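Local coordinates for protein catalase (Pseudomonas syringae, PDB 1M7S) that decomposes hydrogen peroxide into water and oxygen with a heme cofactor, protecting the bacterial cell from peroxide damage, at residues Glu436-Ala439 and Ser445-Ile448; Leu4-Gly9 and Leu34-Gln39; Gly359-Ala364 and Gly373-Pro378; Asn220-Glu225 and Ser423-Thr428; Gly57-Phe62 and Phe300-Gln305. All blocks are in the same frame, centred on the assembly; numbering follows the deposited sequence.

How the interactions relate
Interactions 1 and 4 share helix 424-438 of the C-terminal helical domain; their centres lie 20 Å apart, with nearest atoms about 7 Å apart. Interaction 4 ties that domain back to helix 223-232, whereas interaction 1 joins consecutive helices within it. Interaction 5, in the barrel region, is nearest to the active site: the side chain of Thr-303 is about 7 Å from the heme and about 10 Å from that of His-52, a predicted active-site residue. Interactions 2 and 3 have centres 34 Å apart in one chain, yet they meet across subunits, because Asp-7 bonds to Asn-360 of the third subunit. Interaction 5 also packs against that subunit, Phe-300 on its Gly-363.

Interaction 1: Glu436-Ala439 and Ser445-Ile448; sequences ESLA and SKNI
The contact belongs to the C-terminal helical domain of the catalase, where Lys-446 of helix 443-456 reaches back to the backbone of Leu-438 and Ala-439, at the turn that leads out of helix 424-438. The main chains are nearest at Leu-438 and Lys-446, whose CA atoms are 6.7 Å apart. The polar evidence is one hydrogen bond, from Lys-446 NZ to Ala-439 O at 2.9 Å. The ammonium does not approach that carbonyl end-on: the C=O...N angle is 137°, and NZ is tilted 33° from the carbonyl plane. Lys-446 carries its CG anti to the backbone N (chi1 177°) and bends at chi3, which brings the end of the chain alongside the two carbonyls. CE thus lies 3.3 Å from Ala-439 O and 3.6 Å from Leu-438 O. Nonpolar contact is looser, with Leu-438 CD2 4.4 Å from Lys-446 CG. The ammonium has a second backbone acceptor, Ala-468 O, so the buried charge is probably stabilised by carbonyl dipoles from two parts of the chain. Around this pair, Leu-438 packs on Phe-159 of helix 155-163 and on Met-449 and Leu-450 of helix 443-456. The residues next to Lys-446 face another way: Asn-447 packs on Val-475 and Ile-448 on Leu-478, both of helix 472-480.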
# COMPACT_ATOMS: atom_id res chain seq x y z
N GLU A 436 31.46 -3.43 -29.09
CA GLU A 436 31.36 -4.62 -28.24
C GLU A 436 29.93 -4.85 -27.75
O GLU A 436 29.40 -5.99 -27.76
CB GLU A 436 32.32 -4.51 -27.02
CG GLU A 436 33.76 -4.73 -27.48
CD GLU A 436 34.85 -4.49 -26.46
OE1 GLU A 436 34.59 -4.24 -25.26
OE2 GLU A 436 36.05 -4.50 -26.85
N SER A 437 29.27 -3.72 -27.47
CA SER A 437 27.86 -3.81 -27.03
C SER A 437 26.90 -4.32 -28.07
O SER A 437 25.91 -5.02 -27.82
CB SER A 437 27.42 -2.45 -26.49
OG SER A 437 26.06 -2.49 -26.05
N LEU A 438 27.11 -3.99 -29.36
CA LEU A 438 26.28 -4.33 -30.47
C LEU A 438 26.61 -5.69 -31.08
O LEU A 438 25.80 -6.19 -31.87
CB LEU A 438 26.60 -3.31 -31.58
CG LEU A 438 25.58 -2.45 -32.28
CD1 LEU A 438 26.14 -1.90 -33.62
CD2 LEU A 438 24.22 -3.08 -32.47
N ALA A 439 27.74 -6.27 -30.74
CA ALA A 439 28.24 -7.47 -31.44
C ALA A 439 27.28 -8.63 -31.46
O ALA A 439 27.23 -9.34 -32.49
CB ALA A 439 29.58 -7.94 -30.87
N SER A 445 18.86 -6.04 -37.11
CA SER A 445 18.93 -4.81 -36.30
C SER A 445 20.34 -4.23 -36.26
O SER A 445 20.49 -3.01 -36.24
CB SER A 445 18.56 -5.09 -34.82
OG SER A 445 17.19 -5.44 -34.81
N LYS A 446 21.34 -5.11 -36.22
CA LYS A 446 22.73 -4.68 -36.16
C LYS A 446 23.11 -3.89 -37.41
O LYS A 446 23.66 -2.81 -37.25
CB LYS A 446 23.68 -5.88 -36.02
CG LYS A 446 25.16 -5.54 -36.03
CD LYS A 446 26.07 -6.75 -36.20
CE LYS A 446 25.92 -7.80 -35.11
NZ LYS A 446 26.88 -8.93 -35.29
N ASN A 447 22.79 -4.36 -38.62
CA ASN A 447 23.18 -3.56 -39.79
C ASN A 447 22.36 -2.28 -39.87
O ASN A 447 22.93 -1.33 -40.41
CB ASN A 447 23.06 -4.36 -41.09
CG ASN A 447 24.16 -5.43 -41.12
OD1 ASN A 447 25.29 -5.21 -40.72
ND2 ASN A 447 23.78 -6.61 -41.60
N ILE A 448 21.14 -2.28 -39.33
CA ILE A 448 20.35 -1.03 -39.37
C ILE A 448 20.97 -0.01 -38.42
O ILE A 448 21.09 1.18 -38.73
CB ILE A 448 18.90 -1.31 -39.06
CG1 ILE A 448 18.21 -1.97 -40.28
CG2 ILE A 448 18.18 0.00 -38.67
CD1 ILE A 448 16.81 -2.42 -39.81

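Interaction 2: Leu4-Gly9 and Leu34-Gln39; sequences LTRDNG and LLQKLQ
Residues Arg-6 to Gly-9 make a type I beta turn beside helix 32-41, with the CA atoms of Arg-6 and Gln-36 7.7 Å apart. Gln-36 carries the contact from the helix. Its CG lies anti to the backbone N (chi1 -172°) and the chain runs on extended, which delivers the amide to the turn. There OE1 accepts from Asp-7 N at 2.8 Å in an almost straight bond, the N-H...O angle being 171°. The same amide lies against the Asp-7 side chain: carboxylate and amide planes are stacked, 19° apart, and Gln-36 CD is 3.5 Å from Asp-7 OD2. Arg-6 adds only its CB, 3.5 Å from Gln-36 OE1. On the amide's other polar atom, NE2 donates to a water at 3.1 Å, which in turn accepts a weak bond from Asn-8 N. The Asp-7 carboxylate is held beyond the contact: OD2 pairs with Arg-40 in a salt bridge, and OD1 accepts from Asn-360 and Asn-358 of the third subunit. With both ends of the Gln-36 amide bonded, its orientation is fixed, and the N-terminal turn is tied to the helix while it serves the subunit interface.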
# COMPACT_ATOMS: atom_id res chain seq x y z
N LEU A 4 15.93 2.69 26.74
CA LEU A 4 15.33 2.25 25.48
C LEU A 4 13.83 2.19 25.72
O LEU A 4 13.37 1.75 26.79
CB LEU A 4 15.86 0.83 25.23
CG LEU A 4 15.31 0.01 24.05
CD1 LEU A 4 15.78 0.64 22.74
CD2 LEU A 4 15.89 -1.40 24.16
N THR A 5 13.01 2.58 24.77
CA THR A 5 11.58 2.54 24.85
C THR A 5 10.95 1.82 23.63
O THR A 5 11.59 1.74 22.59
CB THR A 5 10.85 3.89 24.89
OG1 THR A 5 10.88 4.45 23.55
CG2 THR A 5 11.50 4.88 25.87
N ARG A 6 9.70 1.46 23.78
CA ARG A 6 8.84 0.97 22.71
C ARG A 6 8.25 2.20 22.01
O ARG A 6 8.53 3.33 22.44
CB ARG A 6 7.77 0.02 23.23
CG ARG A 6 8.26 -1.25 23.91
CD ARG A 6 7.26 -2.39 23.82
NE ARG A 6 5.93 -1.98 24.24
CZ ARG A 6 5.39 -1.85 25.45
NH1 ARG A 6 4.15 -1.42 25.59
NH2 ARG A 6 6.11 -2.19 26.50
N ASP A 7 7.53 2.04 20.91
CA ASP A 7 6.95 3.18 20.16
C ASP A 7 5.84 3.92 20.91
O ASP A 7 5.55 5.10 20.60
CB ASP A 7 6.50 2.62 18.80
CG ASP A 7 7.64 2.19 17.87
OD1 ASP A 7 8.83 2.56 18.07
OD2 ASP A 7 7.34 1.53 16.82
N ASN A 8 5.21 3.34 21.95
CA ASN A 8 4.28 4.07 22.82
C ASN A 8 4.97 4.78 23.99
O ASN A 8 4.25 5.26 24.90
CB ASN A 8 3.25 3.14 23.46
CG ASN A 8 3.83 2.24 24.54
OD1 ASN A 8 5.03 1.93 24.53
ND2 ASN A 8 2.98 1.79 25.49
N GLY A 9 6.29 4.79 24.01
CA GLY A 9 7.06 5.43 25.07
C GLY A 9 7.35 4.57 26.32
O GLY A 9 8.11 5.05 27.16
N LEU A 34 9.45 -7.86 21.36
CA LEU A 34 9.89 -8.64 20.20
C LEU A 34 9.02 -8.34 18.98
O LEU A 34 9.53 -8.09 17.85
CB LEU A 34 9.84 -10.13 20.55
CG LEU A 34 10.08 -11.13 19.42
CD1 LEU A 34 11.54 -11.00 18.93
CD2 LEU A 34 9.83 -12.53 19.95
N LEU A 35 7.69 -8.42 19.10
CA LEU A 35 6.76 -8.26 18.00
C LEU A 35 6.81 -6.87 17.39
O LEU A 35 6.85 -6.76 16.15
CB LEU A 35 5.28 -8.52 18.42
CG LEU A 35 4.74 -9.95 18.46
CD1 LEU A 35 4.48 -10.48 17.05
CD2 LEU A 35 5.68 -10.92 19.12
N GLN A 36 6.94 -5.82 18.22
CA GLN A 36 7.01 -4.49 17.61
C GLN A 36 8.27 -4.30 16.80
O GLN A 36 8.23 -3.70 15.73
CB GLN A 36 6.94 -3.39 18.69
CG GLN A 36 6.81 -2.00 18.00
CD GLN A 36 6.42 -0.98 19.09
OE1 GLN A 36 7.32 -0.54 19.81
NE2 GLN A 36 5.13 -0.68 19.16
N LYS A 37 9.44 -4.68 17.35
CA LYS A 37 10.70 -4.52 16.66
C LYS A 37 10.66 -5.31 15.36
O LYS A 37 11.13 -4.73 14.39
CB LYS A 37 11.94 -5.06 17.42
CG LYS A 37 12.23 -4.37 18.71
CD LYS A 37 13.38 -5.07 19.43
CE LYS A 37 14.74 -4.86 18.75
NZ LYS A 37 15.81 -5.37 19.70
N LEU A 38 10.11 -6.52 15.39
CA LEU A 38 10.09 -7.30 14.14
C LEU A 38 9.10 -6.69 13.14
O LEU A 38 9.48 -6.55 11.98
CB LEU A 38 9.82 -8.78 14.42
CG LEU A 38 10.94 -9.58 15.11
CD1 LEU A 38 10.47 -11.02 15.31
CD2 LEU A 38 12.19 -9.52 14.23
N GLN A 39 7.93 -6.24 13.58
CA GLN A 39 6.99 -5.66 12.59
C GLN A 39 7.52 -4.40 11.98
O GLN A 39 7.28 -4.09 10.80
CB GLN A 39 5.61 -5.50 13.26
CG GLN A 39 4.94 -6.85 13.46
CD GLN A 39 3.42 -6.76 13.56
OE1 GLN A 39 2.85 -6.26 14.56
NE2 GLN A 39 2.73 -7.32 12.57
O HOH W 1 3.98 0.28 21.86

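Interaction 3: Gly359-Ala364 and Gly373-Pro378; sequences GNQDGA and GVNYEP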
# COMPACT_ATOMS: atom_id res chain seq x y z
N GLY A 359 -7.49 22.76 -0.14
CA GLY A 359 -8.44 21.78 0.32
C GLY A 359 -7.99 20.33 0.10
O GLY A 359 -8.87 19.47 0.20
N ASN A 360 -6.71 20.08 -0.18
CA ASN A 360 -6.30 18.67 -0.37
C ASN A 360 -6.33 18.02 1.02
O ASN A 360 -5.79 18.64 1.94
CB ASN A 360 -4.95 18.54 -1.04
CG ASN A 360 -4.92 19.09 -2.45
OD1 ASN A 360 -5.92 19.03 -3.17
ND2 ASN A 360 -3.81 19.64 -2.92
N GLN A 361 -6.88 16.83 1.20
CA GLN A 361 -6.92 16.28 2.56
C GLN A 361 -6.80 14.78 2.69
O GLN A 361 -6.79 14.00 1.74
CB GLN A 361 -8.30 16.70 3.15
CG GLN A 361 -9.46 16.01 2.45
CD GLN A 361 -10.82 16.25 3.11
OE1 GLN A 361 -10.90 17.17 3.92
NE2 GLN A 361 -11.80 15.43 2.73
N ASP A 362 -6.81 14.36 3.96
CA ASP A 362 -6.82 12.96 4.35
C ASP A 362 -5.67 12.19 3.67
O ASP A 362 -4.57 12.73 3.57
CB ASP A 362 -8.18 12.33 4.08
CG ASP A 362 -9.36 12.96 4.78
OD1 ASP A 362 -9.12 13.97 5.50
OD2 ASP A 362 -10.51 12.51 4.57
N GLY A 363 -5.94 10.99 3.20
CA GLY A 363 -4.87 10.16 2.61
C GLY A 363 -4.10 9.45 3.73
O GLY A 363 -4.07 9.87 4.88
N ALA A 364 -3.39 8.37 3.41
CA ALA A 364 -2.64 7.61 4.41
C ALA A 364 -1.60 8.46 5.13
O ALA A 364 -0.85 9.25 4.56
CB ALA A 364 -1.96 6.40 3.73
N GLY A 373 -13.81 23.68 9.11
CA GLY A 373 -14.90 22.91 8.50
C GLY A 373 -14.90 23.15 6.98
O GLY A 373 -15.55 22.45 6.19
N VAL A 374 -14.14 24.14 6.52
CA VAL A 374 -14.04 24.51 5.13
C VAL A 374 -12.86 23.86 4.38
O VAL A 374 -11.74 24.38 4.40
CB VAL A 374 -13.97 26.04 4.96
CG1 VAL A 374 -13.92 26.48 3.51
CG2 VAL A 374 -15.15 26.69 5.70
N ASN A 375 -13.19 22.80 3.67
CA ASN A 375 -12.18 22.10 2.84
C ASN A 375 -12.61 22.10 1.36
O ASN A 375 -12.35 21.23 0.51
CB ASN A 375 -12.04 20.67 3.37
CG ASN A 375 -13.36 19.92 3.34
OD1 ASN A 375 -14.44 20.50 3.07
ND2 ASN A 375 -13.39 18.63 3.63
N TYR A 376 -13.31 23.21 1.02
CA TYR A 376 -13.82 23.43 -0.33
C TYR A 376 -13.60 24.90 -0.73
O TYR A 376 -13.38 25.79 0.13
CB TYR A 376 -15.29 23.05 -0.41
CG TYR A 376 -16.19 23.75 0.61
CD1 TYR A 376 -16.73 25.00 0.35
CD2 TYR A 376 -16.45 23.13 1.82
CE1 TYR A 376 -17.55 25.62 1.29
CE2 TYR A 376 -17.25 23.74 2.78
CZ TYR A 376 -17.79 25.00 2.49
OH TYR A 376 -18.59 25.60 3.44
N GLU A 377 -13.58 25.15 -2.04
CA GLU A 377 -13.39 26.50 -2.60
C GLU A 377 -14.24 26.52 -3.87
O GLU A 377 -14.30 25.53 -4.60
CB GLU A 377 -11.94 26.77 -2.96
CG GLU A 377 -11.51 28.17 -3.28
CD GLU A 377 -12.06 28.73 -4.59
OE1 GLU A 377 -12.27 27.97 -5.57
OE2 GLU A 377 -12.37 29.94 -4.58
N PRO A 378 -15.01 27.58 -4.07
CA PRO A 378 -15.05 28.77 -3.26
C PRO A 378 -15.88 28.74 -1.98
O PRO A 378 -16.74 27.90 -1.82
CB PRO A 378 -15.66 29.86 -4.21
CG PRO A 378 -16.56 29.01 -5.04
CD PRO A 378 -15.92 27.65 -5.23
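Gln-361 brings its carboxamide oxygen to the ND2 edge of the Asn-375 amide, joining two irregular pieces of the long loop that follows helix 323-339, part of the extended wrapping segments by which catalase subunits embrace one another. Both side chains start with CG between the backbone N and the carbonyl carbon (chi1 67° for Gln-361), and from there Gln-361 is extended. The two amides meet at a steep inclination, their planes 57° apart, so the contact is not a stack. Near this pair the main chains come close: the CA atoms of Gly-359 and Asn-375 are 4.5 Å apart, and Gly-359 has no side chain to hold Asn-375 O off. The far ends of both amides look to other chains: Gln-361 NE2 donates to Glu-44 of the third subunit, while Asn-375 OD1 accepts a weak bond from Arg-157 of the second. The link therefore sits where two neighbouring subunits converge on one loop. The bond itself is asymmetric: Asn-375 ND2 lies 2.9 Å from Gln-361 OE1, which is met from above its carbonyl plane, although the acceptor lies in the amide plane of Asn-375, with an N-H...O angle of 169°.

Interaction 4: Asn220-Glu225 and Ser423-Thr428; sequences NLDPKE and SAKEKT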
# COMPACT_ATOMS: atom_id res chain seq x y z
N ASN A 220 36.25 12.10 -17.03
CA ASN A 220 35.67 10.80 -17.28
C ASN A 220 36.72 9.70 -17.19
O ASN A 220 37.94 9.89 -17.37
CB ASN A 220 35.12 10.82 -18.74
CG ASN A 220 34.01 11.84 -18.88
OD1 ASN A 220 33.15 11.94 -18.01
ND2 ASN A 220 34.00 12.61 -19.95
N LEU A 221 36.22 8.48 -16.98
CA LEU A 221 37.05 7.29 -16.94
C LEU A 221 37.00 6.62 -18.31
O LEU A 221 35.93 6.64 -18.92
CB LEU A 221 36.50 6.28 -15.91
CG LEU A 221 36.40 6.79 -14.50
CD1 LEU A 221 35.65 5.79 -13.61
CD2 LEU A 221 37.77 7.08 -13.88
N ASP A 222 38.10 6.03 -18.76
CA ASP A 222 38.03 5.27 -20.02
C ASP A 222 37.79 3.83 -19.59
O ASP A 222 37.76 3.51 -18.39
CB ASP A 222 39.23 5.56 -20.92
CG ASP A 222 40.53 5.08 -20.35
OD1 ASP A 222 41.58 5.54 -20.87
OD2 ASP A 222 40.57 4.22 -19.44
N PRO A 223 37.50 2.94 -20.51
CA PRO A 223 37.11 1.57 -20.22
C PRO A 223 38.03 0.82 -19.28
O PRO A 223 37.56 0.16 -18.34
CB PRO A 223 36.85 0.88 -21.58
CG PRO A 223 36.56 2.09 -22.44
CD PRO A 223 37.39 3.26 -21.94
N LYS A 224 39.34 0.91 -19.46
CA LYS A 224 40.31 0.29 -18.57
C LYS A 224 40.30 0.88 -17.18
O LYS A 224 40.44 0.15 -16.16
CB LYS A 224 41.73 0.37 -19.20
CG LYS A 224 41.85 -0.71 -20.26
CD LYS A 224 43.19 -0.75 -20.98
CE LYS A 224 43.27 -1.96 -21.92
NZ LYS A 224 44.70 -2.32 -22.21
N GLU A 225 40.09 2.19 -17.05
CA GLU A 225 40.01 2.81 -15.73
C GLU A 225 38.71 2.41 -15.02
O GLU A 225 38.75 2.27 -13.79
CB GLU A 225 40.09 4.33 -15.78
CG GLU A 225 41.33 4.81 -16.54
CD GLU A 225 41.36 6.32 -16.68
OE1 GLU A 225 42.38 6.97 -16.34
OE2 GLU A 225 40.38 6.90 -17.18
N SER A 423 38.31 13.51 -29.65
CA SER A 423 39.73 13.28 -29.96
C SER A 423 39.90 11.89 -30.57
O SER A 423 39.02 11.04 -30.47
CB SER A 423 40.57 13.39 -28.69
OG SER A 423 40.36 12.23 -27.87
N ALA A 424 41.08 11.59 -31.15
CA ALA A 424 41.37 10.27 -31.65
C ALA A 424 41.19 9.21 -30.55
O ALA A 424 40.68 8.11 -30.77
CB ALA A 424 42.85 10.17 -32.11
N LYS A 425 41.68 9.52 -29.35
CA LYS A 425 41.58 8.55 -28.26
C LYS A 425 40.10 8.35 -27.88
O LYS A 425 39.66 7.21 -27.71
CB LYS A 425 42.35 9.06 -27.04
CG LYS A 425 42.25 8.15 -25.81
CD LYS A 425 42.01 9.02 -24.59
CE LYS A 425 42.01 8.26 -23.28
NZ LYS A 425 41.43 6.88 -23.36
N GLU A 426 39.36 9.46 -27.80
CA GLU A 426 37.93 9.37 -27.44
C GLU A 426 37.19 8.61 -28.54
O GLU A 426 36.25 7.84 -28.30
CB GLU A 426 37.32 10.74 -27.17
CG GLU A 426 37.85 11.49 -25.96
CD GLU A 426 37.56 12.97 -25.93
OE1 GLU A 426 37.33 13.64 -26.98
OE2 GLU A 426 37.54 13.57 -24.82
N LYS A 427 37.55 8.81 -29.80
CA LYS A 427 36.92 8.11 -30.90
C LYS A 427 37.14 6.60 -30.74
O LYS A 427 36.22 5.81 -30.94
CB LYS A 427 37.47 8.56 -32.27
CG LYS A 427 36.78 9.85 -32.78
CD LYS A 427 37.28 10.06 -34.22
CE LYS A 427 36.88 11.40 -34.80
NZ LYS A 427 37.49 12.50 -33.97
N THR A 428 38.37 6.20 -30.46
CA THR A 428 38.70 4.77 -30.29
C THR A 428 37.92 4.09 -29.18
O THR A 428 37.48 2.95 -29.36
CB THR A 428 40.23 4.68 -30.07
OG1 THR A 428 40.77 5.14 -31.34
CG2 THR A 428 40.68 3.28 -29.74
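Two helix starts, each closed by a capping box, are joined here by a surface salt bridge between Asp-222, the N-cap of helix 223-232, and Lys-425, in the first turn of helix 424-438. Lys-425 NZ lies 2.8 Å from Asp-222 OD1, meeting it on the anti side, 15° out of the carboxylate plane; NZ is also 3.5 Å from Asp-222 CB. The two side chains cross at about a right angle. The lysine chain starts with CG anti to the backbone N (chi1 177°) and bends at chi2 and chi4, which swings its end round to the aspartate.

Asp-222 has a double task. While OD1 takes the lysine, OD2 accepts from Glu-225 N at 3.2 Å, and Asp-222 N in return donates to Glu-225 OE2 at 2.9 Å, on that oxygen's anti lone pair. The second box matches it: Ser-423 OG accepts from Glu-426 N at 2.9 Å, and Ser-423 N donates to Glu-426 OE1 at 2.8 Å, with an N-H...O angle of 179°. Lys-425 is likewise shared, for NZ also forms a salt bridge with Asp-429 one turn on, and the two carboxylates would be expected to stabilise its positive charge.

The bridge thus links the helix 223-232 region to the C-terminal helical domain. Pro-223 packs on Asp-429 and Lys-433 of helix 424-438, Leu-221, just ahead of helix 223-232, packs on Val-226 and Val-229 of that helix, and Asn-178 lies beside Asp-222.

Interaction 5: Gly57-Phe62 and Phe300-Gln305; sequences GVKGEF and FQETEQ
The ionic part of this contact joins Lys-59, on strand 55-64 of the catalase beta-barrel, to Glu-302 of helix 299-304. Lys-59 NZ stands 3.0 Å from Glu-302 OE1, on the syn side of that oxygen and 23° out of the carboxylate plane. The side chains cross at about a right angle: Lys-59 is bent at chi3, whereas Glu-302 is extended beyond CG. The other oxygen, OE2, is gripped by the backbone N atoms of Asp-297 and Asn-298, just before the helix.

Close packing occurs where strand and helix are nearest, the CA atoms of Gly-57 and Thr-303 lying 4.9 Å apart. Thr-303 turns both its branches to the same side of the glycine: CG2, anti to the backbone N, is 3.3 Å from Gly-57 N, while OG1 comes to 3.5 Å from Gly-57 CA. The bare glycine backbone permits that approach.

Water supplies the third kind of link. One molecule accepts from Gly-57 N at 2.8 Å and is hydrogen-bonded to Thr-303 OG1 at 2.8 Å, bridging the two.

Glu-302 is thus held by backbone amides on one oxygen and an ammonium on the other, which would favour its charged form and fix the carboxylate's rotation. The ion pair and the water together attach the helix to the barrel strand at two points, with the side chain of Thr-303 about 7 Å from the heme.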
# COMPACT_ATOMS: atom_id res chain seq x y z
N GLY A 57 22.33 12.15 -2.39
CA GLY A 57 21.70 13.46 -2.18
C GLY A 57 22.61 14.29 -1.28
O GLY A 57 23.38 13.78 -0.47
N VAL A 58 22.63 15.59 -1.61
CA VAL A 58 23.39 16.58 -0.86
C VAL A 58 22.57 17.88 -0.88
O VAL A 58 21.56 18.03 -1.55
CB VAL A 58 24.75 16.86 -1.48
CG1 VAL A 58 25.78 15.68 -1.44
CG2 VAL A 58 24.59 17.24 -2.94
N LYS A 59 23.03 18.84 -0.06
CA LYS A 59 22.29 20.09 0.07
C LYS A 59 23.20 21.27 -0.20
O LYS A 59 24.40 21.12 -0.06
CB LYS A 59 21.76 20.15 1.52
CG LYS A 59 20.53 19.31 1.72
CD LYS A 59 19.87 19.42 3.07
CE LYS A 59 20.65 18.65 4.13
NZ LYS A 59 19.79 18.53 5.37
N GLY A 60 22.66 22.41 -0.60
CA GLY A 60 23.60 23.56 -0.85
C GLY A 60 22.67 24.80 -1.05
O GLY A 60 21.60 24.89 -0.47
N GLU A 61 23.19 25.71 -1.87
CA GLU A 61 22.42 26.94 -2.11
C GLU A 61 22.69 27.45 -3.51
O GLU A 61 23.78 27.20 -3.98
CB GLU A 61 22.86 28.05 -1.12
CG GLU A 61 22.26 27.97 0.27
CD GLU A 61 21.18 28.95 0.63
OE1 GLU A 61 20.73 28.99 1.80
OE2 GLU A 61 20.76 29.75 -0.25
N PHE A 62 21.68 28.14 -4.08
CA PHE A 62 21.90 28.71 -5.40
C PHE A 62 21.73 30.25 -5.23
O PHE A 62 20.78 30.60 -4.52
CB PHE A 62 20.82 28.26 -6.38
CG PHE A 62 20.70 29.02 -7.68
CD1 PHE A 62 21.64 28.81 -8.67
CD2 PHE A 62 19.68 29.96 -7.85
CE1 PHE A 62 21.54 29.54 -9.85
CE2 PHE A 62 19.61 30.72 -9.02
CZ PHE A 62 20.53 30.48 -10.02
N PHE A 300 17.78 7.68 4.19
CA PHE A 300 16.42 7.29 3.87
C PHE A 300 15.48 8.49 3.90
O PHE A 300 14.64 8.73 3.04
CB PHE A 300 15.88 6.20 4.84
CG PHE A 300 14.49 5.74 4.49
CD1 PHE A 300 13.37 6.24 5.16
CD2 PHE A 300 14.27 4.75 3.52
CE1 PHE A 300 12.07 5.85 4.90
CE2 PHE A 300 12.96 4.35 3.23
CZ PHE A 300 11.87 4.89 3.92
N GLN A 301 15.50 9.23 5.02
CA GLN A 301 14.54 10.32 5.22
C GLN A 301 14.67 11.41 4.18
O GLN A 301 13.67 12.07 3.83
CB GLN A 301 14.72 10.94 6.64
CG GLN A 301 14.02 10.14 7.75
CD GLN A 301 14.57 10.46 9.13
OE1 GLN A 301 15.50 11.25 9.27
NE2 GLN A 301 13.91 9.90 10.16
N GLU A 302 15.88 11.64 3.71
CA GLU A 302 16.17 12.69 2.76
C GLU A 302 16.41 12.18 1.34
O GLU A 302 15.58 12.52 0.48
CB GLU A 302 17.39 13.49 3.23
CG GLU A 302 17.08 14.10 4.62
CD GLU A 302 18.29 14.78 5.23
OE1 GLU A 302 18.70 15.85 4.71
OE2 GLU A 302 18.84 14.26 6.23
N THR A 303 17.48 11.46 1.08
CA THR A 303 17.80 11.09 -0.32
C THR A 303 16.77 10.11 -0.87
O THR A 303 16.36 10.30 -1.99
CB THR A 303 19.20 10.48 -0.42
OG1 THR A 303 20.14 11.40 0.21
CG2 THR A 303 19.65 10.24 -1.86
N GLU A 304 16.37 9.10 -0.09
CA GLU A 304 15.43 8.12 -0.67
C GLU A 304 14.06 8.78 -0.85
O GLU A 304 13.43 8.56 -1.86
CB GLU A 304 15.32 6.88 0.25
CG GLU A 304 14.62 5.72 -0.44
CD GLU A 304 15.29 5.25 -1.73
OE1 GLU A 304 14.56 4.73 -2.63
OE2 GLU A 304 16.51 5.33 -1.91
N GLN A 305 13.59 9.52 0.19
CA GLN A 305 12.26 10.09 0.11
C GLN A 305 12.09 11.38 -0.67
O GLN A 305 10.91 11.76 -0.89
CB GLN A 305 11.66 10.24 1.51
CG GLN A 305 11.43 8.95 2.27
CD GLN A 305 10.73 9.17 3.59
OE1 GLN A 305 9.81 8.41 3.88
NE2 GLN A 305 11.11 10.20 4.39
O HOH W 2 22.92 10.99 0.05